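Local coordinates for protein type I modular polyketide synthase (Streptomyces albus subsp. albus, PDB 6IYT) that probably transfers an ethylmalonyl extender unit from ethylmalonyl-CoA during polyketide assembly, as an acyltransferase domain of salinomycin polyketide synthase, at residues A264-A267 with R268-D272. Residues are numbered along the deposited sequence; the frame is centred on the assembly and turned at random.
Sequences ARIA and RFNGD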
loop_
_atom_site.group_PDB
_atom_site.type_symbol
_atom_site.label_atom_id
_atom_site.label_comp_id
_atom_site.label_asym_id
_atom_site.label_seq_id
_atom_site.Cartn_x
_atom_site.Cartn_y
_atom_site.Cartn_z
ATOM N N ALA A 264 11.001 -27.916 -4.961
ATOM C CA ALA A 264 11.164 -29.104 -5.822
ATOM C C ALA A 264 11.623 -28.698 -7.209
ATOM O O ALA A 264 12.494 -29.340 -7.811
ATOM C CB ALA A 264 9.854 -29.879 -5.907
ATOM N N ARG A 265 11.124 -27.576 -7.680
ATOM C CA ARG A 265 11.414 -27.144 -9.027
ATOM C C ARG A 265 12.751 -26.442 -9.166
ATOM O O ARG A 265 13.324 -26.442 -10.225
ATOM C CB ARG A 265 10.290 -26.242 -9.542
ATOM C CG ARG A 265 8.930 -26.952 -9.617
ATOM C CD ARG A 265 8.161 -26.588 -10.870
ATOM N NE ARG A 265 6.738 -27.025 -10.874
ATOM C CZ ARG A 265 6.102 -27.670 -9.873
ATOM N NH1 ARG A 265 4.834 -28.017 -10.024
ATOM N NH2 ARG A 265 6.725 -28.008 -8.749
ATOM N N ILE A 266 13.277 -25.862 -8.085
ATOM C CA ILE A 266 14.567 -25.145 -8.215
ATOM C C ILE A 266 15.808 -26.022 -7.906
ATOM O O ILE A 266 16.930 -25.638 -8.190
ATOM C CB ILE A 266 14.612 -23.854 -7.375
ATOM C CG1 ILE A 266 14.491 -24.157 -5.907
ATOM C CG2 ILE A 266 13.532 -22.879 -7.836
ATOM C CD1 ILE A 266 14.771 -22.954 -5.024
ATOM N N ALA A 267 15.593 -27.180 -7.304
ATOM C CA ALA A 267 16.726 -28.030 -6.890
ATOM C C ALA A 267 17.694 -28.299 -8.045
ATOM O O ALA A 267 18.903 -28.273 -7.871
ATOM C CB ALA A 267 16.199 -29.334 -6.329
ATOM N N ARG A 268 17.163 -28.467 -9.254
ATOM C CA ARG A 268 18.004 -28.834 -10.357
ATOM C C ARG A 268 18.981 -27.758 -10.747
ATOM O O ARG A 268 19.937 -28.029 -11.447
ATOM C CB ARG A 268 17.184 -29.265 -11.558
ATOM C CG ARG A 268 16.399 -28.152 -12.251
ATOM C CD ARG A 268 15.713 -28.710 -13.486
ATOM N NE ARG A 268 14.859 -27.718 -14.129
ATOM C CZ ARG A 268 15.263 -26.896 -15.075
ATOM N NH1 ARG A 268 16.535 -26.895 -15.451
ATOM N NH2 ARG A 268 14.406 -26.033 -15.605
ATOM N N PHE A 269 18.775 -26.524 -10.231
ATOM C CA PHE A 269 19.662 -25.415 -10.549
ATOM C C PHE A 269 20.803 -25.301 -9.553
ATOM O O PHE A 269 21.737 -24.575 -9.791
ATOM C CB PHE A 269 18.876 -24.055 -10.578
ATOM C CG PHE A 269 17.878 -23.947 -11.696
ATOM C CD1 PHE A 269 18.239 -23.408 -12.914
ATOM C CD2 PHE A 269 16.544 -24.268 -11.489
ATOM C CE1 PHE A 269 17.295 -23.197 -13.903
ATOM C CE2 PHE A 269 15.607 -24.142 -12.508
ATOM C CZ PHE A 269 15.997 -23.626 -13.731
ATOM N N ASN A 270 20.692 -25.990 -8.417
ATOM C CA ASN A 270 21.475 -25.663 -7.236
ATOM C C ASN A 270 22.426 -26.791 -6.836
ATOM O O ASN A 270 22.689 -26.992 -5.650
ATOM C CB ASN A 270 20.539 -25.349 -6.069
ATOM C CG ASN A 270 19.733 -24.081 -6.308
ATOM O OD1 ASN A 270 20.190 -23.196 -7.007
ATOM N ND2 ASN A 270 18.568 -23.950 -5.623
ATOM N N GLY A 271 22.801 -27.605 -7.808
ATOM C CA GLY A 271 23.648 -28.785 -7.544
ATOM C C GLY A 271 25.030 -28.422 -7.046
ATOM O O GLY A 271 25.615 -29.150 -6.221
ATOM N N ASP A 272 25.558 -27.290 -7.531
ATOM C CA ASP A 272 26.945 -26.913 -7.303
ATOM C C ASP A 272 27.073 -25.726 -6.329
ATOM O O ASP A 272 28.054 -25.607 -5.603
ATOM C CB ASP A 272 27.595 -26.547 -8.639
ATOM C CG ASP A 272 29.095 -26.448 -8.542
ATOM O OD1 ASP A 272 29.676 -27.058 -7.607
ATOM O OD2 ASP A 272 29.702 -25.764 -9.397
HETATM O O HOH W 1 14.486 -29.527 -9.647
HETATM O O HOH W 2 12.408 -27.479 -12.613
#
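I266 and F269 show how an α-helix can run out through 3-10 turns. The backbone N of F269 bonds to I266 O at 2.9 Å, and N270 N repeats the i to i+3 step onto A267 O at 3.0 Å. Because CG of F269 lies beside its own backbone N (chi1 -67°), the ring turns back along the chain and presents its edge to I266 O, with CD2 3.6 Å from that oxygen. CZ of the same ring lies against one face of the R268 guanidinium, off-centre, toward the guanidinium's rim. R268 reaches this place on a chain extended from CG to NE; its NE shares water 2 with R265 O, the water lying at the edge of the guanidinium, while NH1 and NH2 form salt bridges to E298 and E302 of helix 293-305. Water 1 accepts from R268 N and donates to A264 O, joining an i/i+4 backbone pair that does not bond directly. On the I266 side, CD1 meets the amide ND2 of N270 at 4.0 Å, the two side chains slanting across each other. That amide is held at both ends by backbone, ND2 giving to L276 O and OD1 accepting from V275 N. Such 3-10 tightening is typical of a helix C-terminus; here it lies at the C-terminal side of helix 259-266, before the loop into strand 276-283 of the acyltransferase's mixed sheet.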